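Local coordinates for calcium-dependent protein kinase, putative (Plasmodium falciparum, PDB 3MSE), which probably phosphorylates serine and threonine residues of proteins under calcium control, and is represented here by its C-terminal calcium-binding EF-hand domain, at residues S3-V6 with L7-K11; F109-A112 with A113-I117; S55-H58 with R59-Y62; I41-L44 with F45-D49. One frame throughout, in Å; residues are numbered along the deposited sequence. Where two conformers were deposited one is given.

Contact 1. Residues S3-V6 with L7-K11; sequences SPNV and LNNMK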
loop_
_atom_site.group_PDB
_atom_site.type_symbol
_atom_site.label_atom_id
_atom_site.label_comp_id
_atom_site.label_asym_id
_atom_site.label_seq_id
_atom_site.Cartn_x
_atom_site.Cartn_y
_atom_site.Cartn_z
ATOM N N SER A 3 15.809 12.451 -7.252
ATOM C CA SER A 3 15.809 11.338 -8.198
ATOM C C SER A 3 14.934 11.630 -9.410
ATOM O O SER A 3 13.832 12.188 -9.269
ATOM C CB SER A 3 15.360 10.039 -7.530
ATOM O OG SER A 3 14.054 9.672 -7.951
ATOM N N PRO A 4 15.412 11.239 -10.609
ATOM C CA PRO A 4 14.704 11.545 -11.839
ATOM C C PRO A 4 13.290 10.969 -11.896
ATOM O O PRO A 4 12.421 11.533 -12.572
ATOM C CB PRO A 4 15.583 10.894 -12.920
ATOM C CG PRO A 4 16.956 10.907 -12.330
ATOM C CD PRO A 4 16.728 10.613 -10.874
ATOM N N ASN A 5 13.056 9.847 -11.213
ATOM C CA ASN A 5 11.723 9.233 -11.204
ATOM C C ASN A 5 10.678 10.109 -10.503
ATOM O O ASN A 5 9.534 10.192 -10.948
ATOM C CB ASN A 5 11.749 7.806 -10.629
ATOM C CG ASN A 5 11.154 7.710 -9.234
ATOM O OD1 ASN A 5 9.958 7.419 -9.068
ATOM N ND2 ASN A 5 11.988 7.928 -8.219
ATOM N N VAL A 6 11.093 10.783 -9.433
ATOM C CA VAL A 6 10.211 11.718 -8.714
ATOM C C VAL A 6 9.927 12.952 -9.582
ATOM O O VAL A 6 8.782 13.419 -9.674
ATOM C CB VAL A 6 10.782 12.116 -7.325
ATOM C CG1 VAL A 6 9.988 13.272 -6.711
ATOM C CG2 VAL A 6 10.748 10.896 -6.381
ATOM N N LEU A 7 10.966 13.438 -10.264
ATOM C CA LEU A 7 10.817 14.562 -11.193
ATOM C C LEU A 7 9.883 14.250 -12.340
ATOM O O LEU A 7 8.999 15.056 -12.671
ATOM C CB LEU A 7 12.182 15.024 -11.702
ATOM C CG LEU A 7 13.083 15.597 -10.619
ATOM C CD1 LEU A 7 14.448 15.972 -11.215
ATOM C CD2 LEU A 7 12.407 16.806 -9.917
ATOM N N ASN A 8 10.054 13.069 -12.926
ATOM C CA ASN A 8 9.182 12.600 -13.995
ATOM C C ASN A 8 7.742 12.364 -13.516
ATOM O O ASN A 8 6.783 12.564 -14.271
ATOM C CB ASN A 8 9.742 11.302 -14.596
ATOM C CG ASN A 8 10.977 11.541 -15.484
ATOM O OD1 ASN A 8 11.101 12.581 -16.146
ATOM N ND2 ASN A 8 11.879 10.564 -15.510
ATOM N N ASN A 9 7.601 11.910 -12.272
ATOM C CA ASN A 9 6.264 11.729 -11.678
ATOM C C ASN A 9 5.565 13.087 -11.606
ATOM O O ASN A 9 4.450 13.221 -12.047
ATOM C CB ASN A 9 6.334 11.091 -10.270
ATOM C CG ASN A 9 6.762 9.622 -10.290
ATOM O OD1 ASN A 9 6.574 8.920 -11.282
ATOM N ND2 ASN A 9 7.323 9.143 -9.164
ATOM N N MET A 10 6.253 14.096 -11.090
ATOM C CA MET A 10 5.688 15.455 -11.041
ATOM C C MET A 10 5.271 15.974 -12.420
ATOM O O MET A 10 4.194 16.568 -12.580
ATOM C CB MET A 10 6.679 16.432 -10.415
ATOM C CG MET A 10 7.019 16.162 -8.982
ATOM S SD MET A 10 8.271 17.332 -8.477
ATOM C CE MET A 10 8.616 16.909 -6.774
ATOM N N LYS A 11 6.131 15.751 -13.416
ATOM C CA LYS A 11 5.850 16.219 -14.781
ATOM C C LYS A 11 4.667 15.529 -15.402
ATOM O O LYS A 11 3.949 16.119 -16.206
ATOM C CB LYS A 11 7.072 16.051 -15.683
ATOM C CG LYS A 11 8.165 17.077 -15.458
ATOM C CD LYS A 11 9.509 16.467 -15.924
ATOM C CE LYS A 11 10.545 17.507 -16.271
ATOM N NZ LYS A 11 10.564 17.770 -17.761
#
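Met10 crosses Val6 at a slant, one turn further along helix 4-13, a short N-terminal alpha-helix with Ser3 at its N-cap. The helical assignment rests on four successive backbone bonds, from Leu7 N to Ser3 O, Asn8 N to Pro4 O, Asn9 N to Asn5 O and Met10 N to Val6 O. The Met10 side chain can be followed outward beside the last of these. Its CB stands 3.7 Å from Val6 O. The first torsion sets CG beside the backbone N (chi1 -64°), and this brings CG in to 3.3 Å from Val6 O. Beyond CG the chain is extended, and SD is already drawing away, 4.1 Å from Val6 O. The terminal methyl CE ends 3.9 Å from Val6 CG1, a purely apolar touch. Val6 offers that methyl because CG1 is anti to its own N (chi1 170°). Both residues are buried, and each also packs on Cys99 of the second subunit, while Leu7 packs on Val68 of that subunit; the helix face is therefore part of the dimer contact. On the polar side, Asn9 ND2 approaches Asn5 OD1 at 3.2 Å, with the two amide planes nearly perpendicular. That bond is weak, being bent to 124°, and doubtful because Asn5 was deposited in two conformers; the firmer partner of Asn9 ND2 is the carbonyl oxygen of Cys99 of the second subunit. At the N-terminus, Ser3 OG caps the helix by accepting from Val6 N, a weak bond of 3.5 Å.

Contact 2. Residues F109-A112 with A113-I117; sequences FLKA and AFNKI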
loop_
_atom_site.group_PDB
_atom_site.type_symbol
_atom_site.label_atom_id
_atom_site.label_comp_id
_atom_site.label_asym_id
_atom_site.label_seq_id
_atom_site.Cartn_x
_atom_site.Cartn_y
_atom_site.Cartn_z
ATOM N N PHE A 109 -6.694 0.170 -3.525
ATOM C CA PHE A 109 -6.639 1.641 -3.438
ATOM C C PHE A 109 -7.737 2.338 -4.219
ATOM O O PHE A 109 -8.311 3.323 -3.751
ATOM C CB PHE A 109 -5.299 2.151 -3.943
ATOM C CG PHE A 109 -4.173 1.908 -3.000
ATOM C CD1 PHE A 109 -3.428 0.733 -3.079
ATOM C CD2 PHE A 109 -3.850 2.856 -2.033
ATOM C CE1 PHE A 109 -2.365 0.504 -2.207
ATOM C CE2 PHE A 109 -2.801 2.642 -1.160
ATOM C CZ PHE A 109 -2.050 1.461 -1.245
ATOM N N LEU A 110 -8.012 1.829 -5.414
ATOM C CA LEU A 110 -9.002 2.425 -6.286
ATOM C C LEU A 110 -10.414 2.162 -5.780
ATOM O O LEU A 110 -11.285 3.028 -5.889
ATOM C CB LEU A 110 -8.830 1.939 -7.725
ATOM C CG LEU A 110 -7.723 2.589 -8.568
ATOM C CD1 LEU A 110 -7.635 1.923 -9.928
ATOM C CD2 LEU A 110 -7.939 4.108 -8.735
ATOM N N LYS A 111 -10.631 0.977 -5.208
ATOM C CA LYS A 111 -11.946 0.618 -4.693
ATOM C C LYS A 111 -12.305 1.508 -3.519
ATOM O O LYS A 111 -13.415 2.016 -3.454
ATOM C CB LYS A 111 -12.019 -0.864 -4.289
ATOM C CG LYS A 111 -13.230 -1.619 -4.861
ATOM C CD LYS A 111 -14.554 -0.929 -4.561
ATOM C CE LYS A 111 -15.739 -1.711 -5.111
ATOM N NZ LYS A 111 -17.017 -1.124 -4.596
ATOM N N ALA A 112 -11.347 1.700 -2.614
ATOM C CA ALA A 112 -11.532 2.540 -1.431
ATOM C C ALA A 112 -11.781 4.005 -1.785
ATOM O O ALA A 112 -12.594 4.670 -1.132
ATOM C CB ALA A 112 -10.341 2.411 -0.487
ATOM N N ALA A 113 -11.085 4.504 -2.810
ATOM C CA ALA A 113 -11.304 5.864 -3.291
ATOM C C ALA A 113 -12.711 6.016 -3.871
ATOM O O ALA A 113 -13.424 6.966 -3.549
ATOM C CB ALA A 113 -10.240 6.250 -4.327
ATOM N N PHE A 114 -13.092 5.072 -4.730
ATOM C CA PHE A 114 -14.427 5.023 -5.307
ATOM C C PHE A 114 -15.508 5.038 -4.219
ATOM O O PHE A 114 -16.478 5.781 -4.319
ATOM C CB PHE A 114 -14.571 3.772 -6.181
ATOM C CG PHE A 114 -15.908 3.644 -6.841
ATOM C CD1 PHE A 114 -16.112 4.150 -8.120
ATOM C CD2 PHE A 114 -16.966 3.010 -6.188
ATOM C CE1 PHE A 114 -17.347 4.046 -8.739
ATOM C CE2 PHE A 114 -18.220 2.889 -6.807
ATOM C CZ PHE A 114 -18.409 3.410 -8.082
ATOM N N ASN A 115 -15.330 4.212 -3.188
ATOM C CA ASN A 115 -16.307 4.118 -2.096
ATOM C C ASN A 115 -16.450 5.415 -1.339
ATOM O O ASN A 115 -17.558 5.792 -0.979
ATOM C CB ASN A 115 -15.969 2.973 -1.136
ATOM C CG ASN A 115 -16.354 1.611 -1.700
ATOM O OD1 ASN A 115 -17.220 1.510 -2.569
ATOM N ND2 ASN A 115 -15.709 0.567 -1.219
ATOM N N LYS A 116 -15.337 6.112 -1.112
ATOM C CA LYS A 116 -15.395 7.432 -0.480
ATOM C C LYS A 116 -16.169 8.442 -1.316
ATOM O O LYS A 116 -16.882 9.276 -0.768
ATOM C CB LYS A 116 -14.003 7.959 -0.156
ATOM C CG LYS A 116 -13.406 7.308 1.075
ATOM C CD LYS A 116 -12.185 8.046 1.579
ATOM C CE LYS A 116 -11.738 7.480 2.931
ATOM N NZ LYS A 116 -11.543 5.991 2.888
ATOM N N ILE A 117 -16.048 8.349 -2.636
ATOM C CA ILE A 117 -16.707 9.295 -3.534
ATOM C C ILE A 117 -18.214 9.017 -3.678
ATOM O O ILE A 117 -19.016 9.938 -3.761
ATOM C CB ILE A 117 -16.015 9.352 -4.923
ATOM C CG1 ILE A 117 -14.566 9.870 -4.783
ATOM C CG2 ILE A 117 -16.788 10.245 -5.877
ATOM C CD1 ILE A 117 -13.679 9.580 -6.003
#
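The entering helix of an EF-hand, helix 109-117, holds this contact, in which Lys111 and Asn115 meet one turn apart. Lys111 bends at chi2 (-53°), which carries its chain slantwise past the oxygen and nitrogen end of the Asn115 amide. Lys111 CD passes 3.8 Å from Asn115 ND2, and Lys111 NZ ends 3.3 Å from Asn115 OD1 in a weak hydrogen bond. The ammonium group also makes a cation-pi contact with Phe169, beside which the weak bond to Asn115 is a secondary hold. Asn115 turns CG beside its backbone N (chi1 -77°), which keeps the amide carbon over the preceding turn, 3.4 Å from Lys111 O. Lys111 O also accepts from Asn115 N at 2.9 Å. With CG anti to its N (chi1 -179°), Phe114 points its ring away from the first turn but alongside the Lys111-Asn115 pair, Asn115 OD1 lying at the ring edge in its plane. Phe114 CB makes the local contact, 3.4 Å from Leu110 O. The ring packs on Ile125 and meets Phe172 edge-to-face. On a further flank, Ala113 CB sits 3.6 Å from Phe109 O and also packs on Ile26 of helix 18-48, while Leu110 reaches Met27 of the same helix and several residues of helix 169-177. The Phe114 side chain comes within about 4 Å of that of Asp118, nearest atoms, and Asp118 binds calcium together with Asp122, Tyr124 and Asp129. An aromatic residue packed four positions before the first calcium ligand is a feature of the EF-hand helix-loop-helix.

Contact 3. Residues S55-H58 with R59-Y62; sequences SLSH and REIY. With CA (calcium ion), chain E.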
loop_
_atom_site.group_PDB
_atom_site.type_symbol
_atom_site.label_atom_id
_atom_site.label_comp_id
_atom_site.label_asym_id
_atom_site.label_seq_id
_atom_site.Cartn_x
_atom_site.Cartn_y
_atom_site.Cartn_z
ATOM N N SER A 55 18.317 -7.735 12.351
ATOM C CA SER A 55 17.391 -8.851 12.440
ATOM C C SER A 55 17.074 -9.186 13.912
ATOM O O SER A 55 17.766 -8.718 14.831
ATOM C CB SER A 55 17.945 -10.066 11.709
ATOM O OG SER A 55 19.001 -10.610 12.438
ATOM N N LEU A 56 16.034 -9.988 14.124
ATOM C CA LEU A 56 15.545 -10.292 15.480
ATOM C C LEU A 56 15.771 -11.731 15.871
ATOM O O LEU A 56 15.282 -12.638 15.208
ATOM C CB LEU A 56 14.045 -9.962 15.619
ATOM C CG LEU A 56 13.612 -8.512 15.414
ATOM C CD1 LEU A 56 12.130 -8.338 15.727
ATOM C CD2 LEU A 56 14.457 -7.566 16.250
ATOM N N SER A 57 16.506 -11.955 16.956
ATOM C CA SER A 57 16.631 -13.310 17.479
ATOM C C SER A 57 15.349 -13.706 18.236
ATOM O O SER A 57 14.520 -12.849 18.530
ATOM C CB SER A 57 17.848 -13.451 18.391
ATOM O OG SER A 57 17.645 -12.789 19.626
ATOM N N HIS A 58 15.198 -14.990 18.551
ATOM C CA HIS A 58 14.069 -15.431 19.386
ATOM C C HIS A 58 14.072 -14.717 20.743
ATOM O O HIS A 58 13.036 -14.197 21.181
ATOM C CB HIS A 58 14.047 -16.962 19.538
ATOM C CG HIS A 58 13.594 -17.687 18.299
ATOM N ND1 HIS A 58 13.035 -18.951 18.332
ATOM C CD2 HIS A 58 13.612 -17.322 16.993
ATOM C CE1 HIS A 58 12.746 -19.338 17.103
ATOM N NE2 HIS A 58 13.084 -18.368 16.272
ATOM N N ARG A 59 15.234 -14.671 21.385
ATOM C CA ARG A 59 15.379 -14.007 22.685
ATOM C C ARG A 59 14.993 -12.530 22.653
ATOM O O ARG A 59 14.273 -12.056 23.535
ATOM C CB ARG A 59 16.805 -14.166 23.224
ATOM C CG ARG A 59 17.075 -13.373 24.498
ATOM C CD ARG A 59 18.566 -13.342 24.824
ATOM N NE ARG A 59 19.315 -12.597 23.811
ATOM C CZ ARG A 59 19.123 -11.309 23.531
ATOM N NH1 ARG A 59 18.182 -10.605 24.172
ATOM N NH2 ARG A 59 19.862 -10.730 22.596
ATOM N N GLU A 60 15.470 -11.800 21.642
ATOM C CA GLU A 60 15.141 -10.363 21.519
ATOM C C GLU A 60 13.631 -10.100 21.531
ATOM O O GLU A 60 13.165 -9.129 22.142
ATOM C CB GLU A 60 15.744 -9.739 20.251
ATOM C CG GLU A 60 17.279 -9.518 20.322
ATOM C CD GLU A 60 17.871 -8.982 19.012
ATOM O OE1 GLU A 60 18.938 -8.340 19.065
ATOM O OE2 GLU A 60 17.274 -9.180 17.925
ATOM N N ILE A 61 12.879 -10.943 20.829
ATOM C CA ILE A 61 11.426 -10.817 20.783
ATOM C C ILE A 61 10.829 -11.348 22.112
ATOM O O ILE A 61 9.934 -10.734 22.691
ATOM C CB ILE A 61 10.849 -11.606 19.582
ATOM C CG1 ILE A 61 11.329 -10.990 18.259
ATOM C CG2 ILE A 61 9.329 -11.654 19.605
ATOM C CD1 ILE A 61 10.960 -11.828 17.058
ATOM N N TYR A 62 11.335 -12.489 22.559
ATOM C CA TYR A 62 10.828 -13.170 23.746
ATOM C C TYR A 62 10.815 -12.234 24.954
ATOM O O TYR A 62 9.787 -12.076 25.622
ATOM C CB TYR A 62 11.677 -14.397 24.089
ATOM C CG TYR A 62 10.986 -15.339 25.051
ATOM C CD1 TYR A 62 10.796 -14.989 26.398
ATOM C CD2 TYR A 62 10.506 -16.577 24.613
ATOM C CE1 TYR A 62 10.142 -15.868 27.285
ATOM C CE2 TYR A 62 9.854 -17.456 25.482
ATOM C CZ TYR A 62 9.673 -17.098 26.815
ATOM O OH TYR A 62 9.016 -17.972 27.671
HETATM CA CA CA E . 19.224 -8.190 16.514
HETATM O O HOH W 1 19.800 -9.935 16.853
#
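The flat carboxylate of Glu60 is gripped by the metal and by Ser57: both oxygens chelate the calcium ion, while Ser57 N reaches OE2 from above the carboxylate plane. Glu60 OE1 and OE2 each stand 2.6 Å from calcium, the equal lengths being the evidence for bidentate binding, and the Ser57 N to Glu60 OE2 bond is 3.0 Å. A second flat group, the Arg59 guanidinium, has Ser57 OG over one face, offset toward the rim; Arg59 was deposited in two conformers, so this approach is doubtful. Ser57 makes a second bond with Glu60, with donor and acceptor residues exchanged. The hydroxyl is held between N and the carbonyl carbon (chi1 72°), and Ser57 OG accepts from Glu60 N at 3.1 Å with a nearly straight angle of 166°. The two reciprocal bonds make a capping box at the start of helix 58-67, and they position the chelating side chain: Glu60 runs extended beyond CG to the ion. Ser55 adds its backbone O, 2.3 Å from calcium. Asp49, Asn51, Asn53 and a water complete seven ligand atoms, as in a canonical EF-hand loop with glutamate at its last position. Leu56 and Ile61 cross at about a right angle, Leu56 CD1 touching Ile61 CG1 at 3.8 Å. Leu56 bonds through its backbone to Ile90, pairing strand 56-57 with strand 89-90, and its side chain rests on Phe45 and Leu48 of helix 18-48. His58 NE2 is hydrogen-bonded to Asp83 OD2, and Tyr62 lies against helix 72-82.

Contact 4. Residues I41-L44 with F45-D49; sequences INEL and FYKLD. With CA (calcium ion), chain E.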
loop_
_atom_site.group_PDB
_atom_site.type_symbol
_atom_site.label_atom_id
_atom_site.label_comp_id
_atom_site.label_asym_id
_atom_site.label_seq_id
_atom_site.Cartn_x
_atom_site.Cartn_y
_atom_site.Cartn_z
ATOM N N ILE A 41 5.684 -0.104 13.251
ATOM C CA ILE A 41 6.358 -1.402 13.174
ATOM C C ILE A 41 7.869 -1.219 13.032
ATOM O O ILE A 41 8.653 -1.970 13.627
ATOM C CB ILE A 41 5.753 -2.311 12.060
ATOM C CG1 ILE A 41 4.308 -2.690 12.400
ATOM C CG2 ILE A 41 6.589 -3.576 11.858
ATOM C CD1 ILE A 41 3.488 -3.209 11.214
ATOM N N ASN A 42 8.272 -0.194 12.280
ATOM C CA ASN A 42 9.690 0.136 12.083
ATOM C C ASN A 42 10.363 0.530 13.385
ATOM O O ASN A 42 11.489 0.119 13.664
ATOM C CB ASN A 42 9.852 1.305 11.091
ATOM C CG ASN A 42 9.721 0.882 9.630
ATOM O OD1 ASN A 42 9.633 -0.305 9.312
ATOM N ND2 ASN A 42 9.712 1.867 8.730
ATOM N N GLU A 43 9.672 1.349 14.169
ATOM C CA GLU A 43 10.190 1.785 15.454
ATOM C C GLU A 43 10.208 0.635 16.458
ATOM O O GLU A 43 11.126 0.523 17.268
ATOM C CB GLU A 43 9.411 2.988 15.987
ATOM C CG GLU A 43 9.990 4.339 15.531
ATOM C CD GLU A 43 11.327 4.667 16.199
ATOM O OE1 GLU A 43 11.326 5.096 17.377
ATOM O OE2 GLU A 43 12.380 4.501 15.545
ATOM N N LEU A 44 9.201 -0.232 16.374
ATOM C CA LEU A 44 9.152 -1.422 17.209
ATOM C C LEU A 44 10.336 -2.329 16.914
ATOM O O LEU A 44 11.045 -2.757 17.826
ATOM C CB LEU A 44 7.836 -2.161 17.000
ATOM C CG LEU A 44 7.464 -3.239 18.020
ATOM C CD1 LEU A 44 7.282 -2.626 19.414
ATOM C CD2 LEU A 44 6.190 -3.952 17.556
ATOM N N PHE A 45 10.566 -2.591 15.631
ATOM C CA PHE A 45 11.693 -3.416 15.195
ATOM C C PHE A 45 13.028 -2.882 15.730
ATOM O O PHE A 45 13.863 -3.648 16.192
ATOM C CB PHE A 45 11.722 -3.498 13.655
ATOM C CG PHE A 45 12.817 -4.359 13.112
ATOM C CD1 PHE A 45 12.597 -5.711 12.873
ATOM C CD2 PHE A 45 14.074 -3.823 12.829
ATOM C CE1 PHE A 45 13.609 -6.528 12.374
ATOM C CE2 PHE A 45 15.094 -4.634 12.326
ATOM C CZ PHE A 45 14.855 -5.992 12.104
ATOM N N TYR A 46 13.210 -1.564 15.660
ATOM C CA TYR A 46 14.430 -0.907 16.110
ATOM C C TYR A 46 14.655 -1.125 17.613
ATOM O O TYR A 46 15.776 -1.390 18.037
ATOM C CB TYR A 46 14.404 0.595 15.760
ATOM C CG TYR A 46 15.704 1.333 16.061
ATOM C CD1 TYR A 46 16.721 1.418 15.101
ATOM C CD2 TYR A 46 15.911 1.951 17.302
ATOM C CE1 TYR A 46 17.915 2.088 15.367
ATOM C CE2 TYR A 46 17.104 2.628 17.585
ATOM C CZ TYR A 46 18.098 2.687 16.610
ATOM O OH TYR A 46 19.271 3.350 16.876
ATOM N N LYS A 47 13.591 -1.024 18.408
ATOM C CA LYS A 47 13.696 -1.270 19.853
ATOM C C LYS A 47 14.002 -2.726 20.189
ATOM O O LYS A 47 14.795 -2.992 21.087
ATOM C CB LYS A 47 12.453 -0.769 20.597
ATOM C CG LYS A 47 12.368 0.763 20.631
ATOM C CD LYS A 47 10.925 1.255 20.788
ATOM C CE LYS A 47 10.815 2.762 20.511
ATOM N NZ LYS A 47 11.288 3.090 19.115
ATOM N N LEU A 48 13.422 -3.674 19.448
ATOM C CA LEU A 48 13.684 -5.091 19.737
ATOM C C LEU A 48 15.097 -5.526 19.387
ATOM O O LEU A 48 15.671 -6.402 20.039
ATOM C CB LEU A 48 12.683 -6.015 19.037
ATOM C CG LEU A 48 11.182 -5.808 19.245
ATOM C CD1 LEU A 48 10.447 -7.105 18.969
ATOM C CD2 LEU A 48 10.894 -5.316 20.640
ATOM N N ASP A 49 15.643 -4.904 18.348
ATOM C CA ASP A 49 16.944 -5.250 17.808
ATOM C C ASP A 49 18.035 -4.601 18.661
ATOM O O ASP A 49 18.678 -3.627 18.239
ATOM C CB ASP A 49 17.006 -4.759 16.354
ATOM C CG ASP A 49 18.265 -5.174 15.640
ATOM O OD1 ASP A 49 18.927 -6.158 16.042
ATOM O OD2 ASP A 49 18.577 -4.503 14.639
HETATM CA CA CA E . 19.224 -8.190 16.514
HETATM O O HOH W 1 19.800 -9.935 16.853
#
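Glu43 and Lys47 meet because both chains fold: Glu43 turns sharply at chi2 (-71°), and Lys47, after running extended, bends at chi4 (59°) to bring NZ back over the preceding turn. Lys47 NZ then lies 2.7 Å from Glu43 OE1, a hydrogen-bonded salt bridge that meets the oxygen from well above the carboxylate plane (69° out of it). Lys47 NZ also donates to Glu43 O at 3.2 Å. Lys47 N bonds Glu43 O as well, at 3.1 Å, and the two donors come from opposite faces of its plane, so the oxygen is held by the backbone N and the side-chain NZ of the same lysine. On the inner face, Leu48 CG sits 3.4 Å from Leu44 O, and both leucines pack on Phe95 of helix 92-99. Phe45 faces strand 56-57 through Leu56. Asn42 OD1 bonds Tyr92 OH. Asp49 is where the helix ends and the EF-hand calcium loop begins: Asp49 OD1 binds the ion at 2.1 Å, while OD2 accepts from Gly54 N. The carboxylate is thus divided between metal and loop backbone, consistent with a group fixed in rotation. Chemically, the contact has a salt bridge on the exposed side of helix 18-48 and a metal-bound acid at its end; the bridge probably neutralises the Glu43 and Lys47 charges against each other, and separately the Asp49 carboxylate faces the calcium ion.

Overall arrangement
Along the chain the order is contact 1, contact 4, contact 3, contact 2. Contacts 3 and 4 belong together: their centres are 11 Å apart, both lie in one EF-hand, and they supply Asp49, Ser55 and Glu60 to a single calcium ion, with a shared water. Contact 4 closes long helix 18-48, and contact 3 opens helix 58-67 beyond the loop. Contact 2, in the entering helix of the other calcium-bound EF-hand, lies 39 Å from contact 3 between centres; helix 18-48 spans between them, so the two calcium sites sit at separated ends of the chain. Contact 1, on helix 4-13, is about 14 Å from contact 2 at the nearest atoms. Contacts 1 and 4 both touch the second subunit.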